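Local coordinates for protein leucyl-trna synthetase (Plasmodium falciparum, PDB 5FOD) that forms the editing domain of a cytosolic enzyme that joins leucine to its tRNA, and probably removes wrongly attached amino acids from the tRNA, at residues N79-F82 and F83-K87; T311-P314 and Y315-M318. The protein carries 1 engineered substitution. All blocks are in the same frame, centred on the assembly; numbering follows the deposited sequence.

Interaction 1: residues N79-F82 and F83-K87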
ATOM      1  N   ASN A  79      -5.745 -13.892  17.981  1.00 27.24           N
ATOM      2  CA  ASN A  79      -5.049 -15.121  18.157  1.00 25.83           C
ATOM      3  C   ASN A  79      -3.900 -15.064  17.182  1.00 24.65           C
ATOM      4  O   ASN A  79      -4.077 -14.743  16.024  1.00 23.62           O
ATOM      5  CB  ASN A  79      -5.998 -16.266  17.863  1.00 27.41           C
ATOM      6  CG  ASN A  79      -5.402 -17.626  18.153  1.00 27.15           C
ATOM      7  OD1 ASN A  79      -4.244 -17.908  17.880  1.00 27.18           O
ATOM      8  ND2 ASN A  79      -6.197 -18.473  18.747  1.00 33.51           N
ATOM      9  N   GLU A  80      -2.706 -15.322  17.680  1.00 24.82           N
ATOM     10  CA  GLU A  80      -1.495 -15.304  16.848  1.00 28.33           C
ATOM     11  C   GLU A  80      -1.666 -16.144  15.584  1.00 27.98           C
ATOM     12  O   GLU A  80      -1.213 -15.727  14.534  1.00 25.15           O
ATOM     13  CB  GLU A  80      -0.281 -15.833  17.650  1.00 32.44           C
ATOM     14  CG  GLU A  80       1.078 -15.499  17.029  1.00 34.40           C
ATOM     15  CD  GLU A  80       2.197 -16.454  17.501  1.00 38.79           C
ATOM     16  OE1 GLU A  80       2.030 -17.675  17.257  1.00 38.53           O
ATOM     17  OE2 GLU A  80       3.212 -16.011  18.130  1.00 36.89           O
ATOM     18  N   ASP A  81      -2.336 -17.314  15.692  1.00 26.46           N
ATOM     19  CA  ASP A  81      -2.506 -18.219  14.562  1.00 28.12           C
ATOM     20  C   ASP A  81      -3.243 -17.540  13.445  1.00 25.28           C
ATOM     21  O   ASP A  81      -2.996 -17.840  12.295  1.00 27.74           O
ATOM     22  CB  ASP A  81      -3.318 -19.461  14.919  1.00 27.20           C
ATOM     23  CG  ASP A  81      -2.543 -20.460  15.739  1.00 35.06           C
ATOM     24  OD1 ASP A  81      -1.285 -20.393  15.792  1.00 33.30           O
ATOM     25  OD2 ASP A  81      -3.224 -21.337  16.347  1.00 39.14           O
ATOM     26  N   PHE A  82      -4.188 -16.668  13.774  1.00 26.23           N
ATOM     27  CA  PHE A  82      -4.967 -15.970  12.737  1.00 23.62           C
ATOM     28  C   PHE A  82      -4.041 -15.243  11.750  1.00 26.80           C
ATOM     29  O   PHE A  82      -4.286 -15.280  10.551  1.00 25.86           O
ATOM     30  CB  PHE A  82      -5.931 -14.930  13.300  1.00 23.90           C
ATOM     31  CG  PHE A  82      -7.055 -14.618  12.405  1.00 23.46           C
ATOM     32  CD1 PHE A  82      -7.925 -15.614  12.038  1.00 25.33           C
ATOM     33  CD2 PHE A  82      -7.257 -13.315  11.928  1.00 25.23           C
ATOM     34  CE1 PHE A  82      -8.980 -15.354  11.205  1.00 22.75           C
ATOM     35  CE2 PHE A  82      -8.321 -13.046  11.122  1.00 24.05           C
ATOM     36  CZ  PHE A  82      -9.199 -14.071  10.768  1.00 24.13           C
ATOM     37  N   PHE A  83      -2.988 -14.606  12.287  1.00 27.38           N
ATOM     38  CA  PHE A  83      -2.070 -13.774  11.491  1.00 28.11           C
ATOM     39  C   PHE A  83      -0.890 -14.539  10.932  1.00 32.13           C
ATOM     40  O   PHE A  83      -0.282 -14.090   9.931  1.00 26.76           O
ATOM     41  CB  PHE A  83      -1.581 -12.639  12.331  1.00 27.00           C
ATOM     42  CG  PHE A  83      -2.694 -11.781  12.820  1.00 28.06           C
ATOM     43  CD1 PHE A  83      -3.353 -12.086  14.029  1.00 29.33           C
ATOM     44  CD2 PHE A  83      -3.132 -10.694  12.076  1.00 25.26           C
ATOM     45  CE1 PHE A  83      -4.409 -11.303  14.458  1.00 29.52           C
ATOM     46  CE2 PHE A  83      -4.180  -9.909  12.512  1.00 29.75           C
ATOM     47  CZ  PHE A  83      -4.827 -10.206  13.695  1.00 27.97           C
ATOM     48  N   VAL A  84      -0.549 -15.654  11.594  1.00 29.57           N
ATOM     49  CA  VAL A  84       0.627 -16.434  11.248  1.00 33.91           C
ATOM     50  C   VAL A  84       0.281 -17.635  10.361  1.00 32.65           C
ATOM     51  O   VAL A  84       0.995 -17.912   9.404  1.00 33.31           O
ATOM     52  CB  VAL A  84       1.398 -16.867  12.491  1.00 32.87           C
ATOM     53  CG1 VAL A  84       2.605 -17.716  12.094  1.00 38.18           C
ATOM     54  CG2 VAL A  84       1.872 -15.643  13.254  1.00 34.36           C
ATOM     55  N   LYS A  85      -0.817 -18.320  10.662  1.00 29.15           N
ATOM     56  CA  LYS A  85      -1.205 -19.496   9.920  1.00 35.10           C
ATOM     57  C   LYS A  85      -2.385 -19.310   8.976  1.00 35.96           C
ATOM     58  O   LYS A  85      -2.322 -19.734   7.822  1.00 38.90           O
ATOM     59  CB  LYS A  85      -1.557 -20.590  10.900  1.00 37.11           C
ATOM     60  CG  LYS A  85      -0.410 -21.034  11.731  1.00 39.03           C
ATOM     61  CD  LYS A  85      -0.883 -22.136  12.668  1.00 43.61           C
ATOM     62  CE  LYS A  85       0.297 -22.879  13.272  1.00 46.39           C
ATOM     63  NZ  LYS A  85      -0.202 -23.711  14.392  1.00 45.78           N
ATOM     64  N   ASP A  86      -3.470 -18.729   9.485  1.00 30.28           N
ATOM     65  CA  ASP A  86      -4.748 -18.751   8.810  1.00 30.57           C
ATOM     66  C   ASP A  86      -4.828 -17.783   7.631  1.00 30.60           C
ATOM     67  O   ASP A  86      -5.401 -18.142   6.609  1.00 31.79           O
ATOM     68  CB  ASP A  86      -5.899 -18.413   9.759  1.00 32.77           C
ATOM     69  CG  ASP A  86      -6.117 -19.455  10.845  1.00 38.56           C
ATOM     70  OD1 ASP A  86      -5.656 -20.618  10.637  1.00 38.95           O
ATOM     71  OD2 ASP A  86      -6.767 -19.091  11.891  1.00 35.54           O
ATOM     72  N   LYS A  87      -4.323 -16.556   7.790  1.00 26.20           N
ATOM     73  CA  LYS A  87      -4.574 -15.491   6.803  1.00 26.53           C
ATOM     74  C   LYS A  87      -3.242 -14.881   6.353  1.00 27.70           C
ATOM     75  O   LYS A  87      -2.272 -14.886   7.109  1.00 25.75           O
ATOM     76  CB  LYS A  87      -5.410 -14.364   7.438  1.00 25.53           C
ATOM     77  CG  LYS A  87      -6.700 -14.787   8.122  1.00 25.11           C
ATOM     78  CD  LYS A  87      -7.573 -15.548   7.139  1.00 25.18           C
ATOM     79  CE  LYS A  87      -8.834 -16.037   7.820  1.00 24.72           C
ATOM     80  NZ  LYS A  87      -9.714 -16.733   6.860  1.00 24.34           N
TER
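Lys87 lies across the ring of Phe82 at the C-terminal end of a two-turn helix, 80-86, whose last turn widens to the pi type. At its start, Lys87 CB rests 3.4 Å from Phe82 O. Its CG then sits over the middle of the Phe82 ring, 3.8 Å from the centroid and only 13° off the normal, which identifies a CH-pi contact on that face. A bend at the second torsion (chi2 -56°) takes the chain outward past the rim, where CE meets Phe82 CE1 at 3.5 Å. The tip continues beyond the aromatic: NZ donates to the carbonyls of Ile144 and Cys147, so the ammonium of a buried lysine is tied to the end of helix 140-146. Phe82 also turns an edge toward the face of Phe83 in a T-shaped pair, with centroids 5.7 Å apart and planes at 81°. Phe83 in turn meets Tyr22 and Phe25 of helix 18-35, while Phe82, Phe83 and Lys87 all touch Ile150 of strand 149-153. The backbone explains the wide turn: Asp81 O accepts from Lys85 N at 2.8 Å, the ordinary helical bond, and also from Asp86 N at 3.0 Å, one residue further on. On the outer side Asp81 and Lys85 run side by side in the same direction, yet OD1 and NZ remain 3.8 Å apart, a long salt bridge that is probably weak. The opposite end of the helix is closed by its N-cap, Asn79, whose OD1 accepts from Asp81 N at 3.0 Å.

Interaction 2: residues T311-P314 and Y315-M318; sequences TVDP and YKGM
Pro314 lays its ring alongside that of Tyr315, both pointing the same way, in a turn that contains the cis peptide bond between Asp313 and Pro314. Pro314 CD stands over one face of the phenol ring, 3.9 Å from the centroid and 17° off the normal, toward the CE2 side, where the separation from Tyr315 CE2 is 3.7 Å; this is a CH-pi contact between sequence neighbours. The first torsion of Tyr315 (chi1 -53°) sets CG opposite its own carbonyl carbon, and the ring thereby falls beside the proline. The hydroxyl at its far end is hydrogen-bonded to Asn330 ND2, and the ring also touches Cys323, Leu326 and Ala327 of helix 320-333. Tyr315 N donates to a lone pair of Val312 O at 2.8 Å, closing a type VI beta turn with the cis proline at its third position; a type II turn from Tyr315 to Met318 follows directly. Lys316 is stretched out past CG, its methylenes passing the carbonyl oxygen of Thr311 and crossing the Asp313 carboxylate at a slant. Asp313, with chi1 at -68°, brings OD1 back toward this chain, but OD1 and Lys316 NZ are still 3.9 Å apart. Two waters bridge the gap: both donate to Asp313 OD1, one accepting from the backbone Lys316 N at 3.1 Å, the other from Lys316 NZ at 2.7 Å. Asp313 OD1 thus meets the ammonium through a water as well as across a long direct gap, so their attraction is probably softened by solvent.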
ATOM      1  N   THR A 311      13.611  -0.793 -18.830  1.00 26.32           N
ATOM      2  CA  THR A 311      14.997  -1.255 -18.593  1.00 27.08           C
ATOM      3  C   THR A 311      15.090  -2.474 -17.656  1.00 25.87           C
ATOM      4  O   THR A 311      16.168  -2.879 -17.272  1.00 24.81           O
ATOM      5  CB  THR A 311      15.798  -0.090 -18.007  1.00 29.42           C
ATOM      6  OG1 THR A 311      15.172   0.343 -16.787  1.00 27.11           O
ATOM      7  CG2 THR A 311      15.831   1.037 -18.973  1.00 29.48           C
ATOM      8  N   VAL A 312      13.984  -3.105 -17.362  1.00 24.82           N
ATOM      9  CA  VAL A 312      13.961  -4.229 -16.453  1.00 25.01           C
ATOM     10  C   VAL A 312      13.219  -5.399 -17.025  1.00 24.98           C
ATOM     11  O   VAL A 312      12.267  -5.240 -17.819  1.00 25.80           O
ATOM     12  CB  VAL A 312      13.399  -3.850 -15.053  1.00 24.18           C
ATOM     13  CG1 VAL A 312      14.298  -2.826 -14.390  1.00 24.61           C
ATOM     14  CG2 VAL A 312      11.923  -3.424 -15.067  1.00 24.48           C
ATOM     15  N   ASP A 313      13.646  -6.604 -16.624  1.00 26.63           N
ATOM     16  CA  ASP A 313      12.918  -7.803 -16.994  1.00 28.16           C
ATOM     17  C   ASP A 313      11.468  -7.766 -16.470  1.00 27.68           C
ATOM     18  O   ASP A 313      11.216  -7.241 -15.385  1.00 27.66           O
ATOM     19  CB  ASP A 313      13.583  -9.078 -16.408  1.00 32.23           C
ATOM     20  CG  ASP A 313      14.936  -9.404 -17.027  1.00 36.73           C
ATOM     21  OD1 ASP A 313      15.207  -9.010 -18.182  1.00 37.27           O
ATOM     22  OD2 ASP A 313      15.725 -10.110 -16.339  1.00 42.57           O
ATOM     23  N   PRO A 314      10.515  -8.343 -17.194  1.00 30.58           N
ATOM     24  CA  PRO A 314      10.703  -9.071 -18.469  1.00 30.67           C
ATOM     25  C   PRO A 314      10.451  -8.169 -19.681  1.00 33.86           C
ATOM     26  O   PRO A 314      10.091  -8.665 -20.737  1.00 31.92           O
ATOM     27  CB  PRO A 314       9.626 -10.162 -18.378  1.00 31.27           C
ATOM     28  CG  PRO A 314       8.517  -9.466 -17.664  1.00 32.16           C
ATOM     29  CD  PRO A 314       9.201  -8.631 -16.594  1.00 31.31           C
ATOM     30  N   TYR A 315      10.674  -6.857 -19.534  1.00 30.55           N
ATOM     31  CA  TYR A 315      10.235  -5.893 -20.503  1.00 28.38           C
ATOM     32  C   TYR A 315      11.407  -5.144 -21.122  1.00 28.04           C
ATOM     33  O   TYR A 315      11.172  -4.139 -21.735  1.00 30.06           O
ATOM     34  CB  TYR A 315       9.336  -4.845 -19.817  1.00 28.91           C
ATOM     35  CG  TYR A 315       8.185  -5.390 -19.040  1.00 30.49           C
ATOM     36  CD1 TYR A 315       7.178  -6.147 -19.678  1.00 33.64           C
ATOM     37  CD2 TYR A 315       8.059  -5.150 -17.663  1.00 28.44           C
ATOM     38  CE1 TYR A 315       6.092  -6.645 -18.965  1.00 32.45           C
ATOM     39  CE2 TYR A 315       6.977  -5.656 -16.946  1.00 31.66           C
ATOM     40  CZ  TYR A 315       5.997  -6.399 -17.599  1.00 34.10           C
ATOM     41  OH  TYR A 315       4.935  -6.936 -16.885  1.00 35.32           O
ATOM     42  N   LYS A 316      12.666  -5.569 -20.927  1.00 28.98           N
ATOM     43  CA  LYS A 316      13.813  -4.787 -21.431  1.00 29.26           C
ATOM     44  C   LYS A 316      13.661  -4.379 -22.908  1.00 31.20           C
ATOM     45  O   LYS A 316      13.359  -5.195 -23.789  1.00 28.78           O
ATOM     46  CB  LYS A 316      15.159  -5.517 -21.239  1.00 32.38           C
ATOM     47  CG  LYS A 316      15.642  -5.448 -19.815  1.00 31.32           C
ATOM     48  CD  LYS A 316      17.052  -5.985 -19.666  1.00 34.16           C
ATOM     49  CE  LYS A 316      17.406  -6.105 -18.199  1.00 35.71           C
ATOM     50  NZ  LYS A 316      18.551  -7.016 -17.954  1.00 39.76           N
ATOM     51  N   GLY A 317      13.810  -3.083 -23.158  1.00 33.23           N
ATOM     52  CA  GLY A 317      13.776  -2.558 -24.525  1.00 31.65           C
ATOM     53  C   GLY A 317      12.407  -2.267 -25.065  1.00 30.62           C
ATOM     54  O   GLY A 317      12.297  -1.631 -26.113  1.00 32.19           O
ATOM     55  N   MET A 318      11.362  -2.709 -24.364  0.60 29.16           N
ATOM     56  CA  MET A 318       9.995  -2.455 -24.793  1.00 29.43           C
ATOM     57  C   MET A 318       9.594  -1.044 -24.414  1.00 29.58           C
ATOM     58  O   MET A 318      10.201  -0.469 -23.521  1.00 29.11           O
ATOM     59  CB  MET A 318       9.060  -3.491 -24.240  0.60 31.87           C
ATOM     60  CG  MET A 318       9.383  -4.868 -24.791  0.60 33.29           C
ATOM     61  SD  MET A 318       8.254  -6.063 -24.085  0.60 37.87           S
ATOM     62  CE  MET A 318       6.763  -5.639 -24.986  0.60 37.58           C
TER
HETATM   63  O   HOH W   1      13.613  -8.469 -20.230  1.00 31.30           O
HETATM   64  O   HOH W   2      17.838  -9.469 -18.805  1.00 43.27           O

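In the fold
The two contacts come in series along the editing domain, interaction 1 first, with centres 38 Å apart and nearest atoms about 26 Å apart, without touching. Interaction 1 is a short helix with its ends, interaction 2 a pair of successive turns. Helix 80-86 of interaction 1 leads straight into strand 88-95 of the mixed ten-strand sheet, whereas the loop of interaction 2 joins strand 309-310, in a separate two-strand sheet, to helix 320-333. A route between them runs through the large sheet: strand 88-95 pairs with 7-15, and 7-15 with the final strand, 337-341, which follows helix 320-333. They thus lie in separate outer parts of one domain, 21 and 24 Å from its centre.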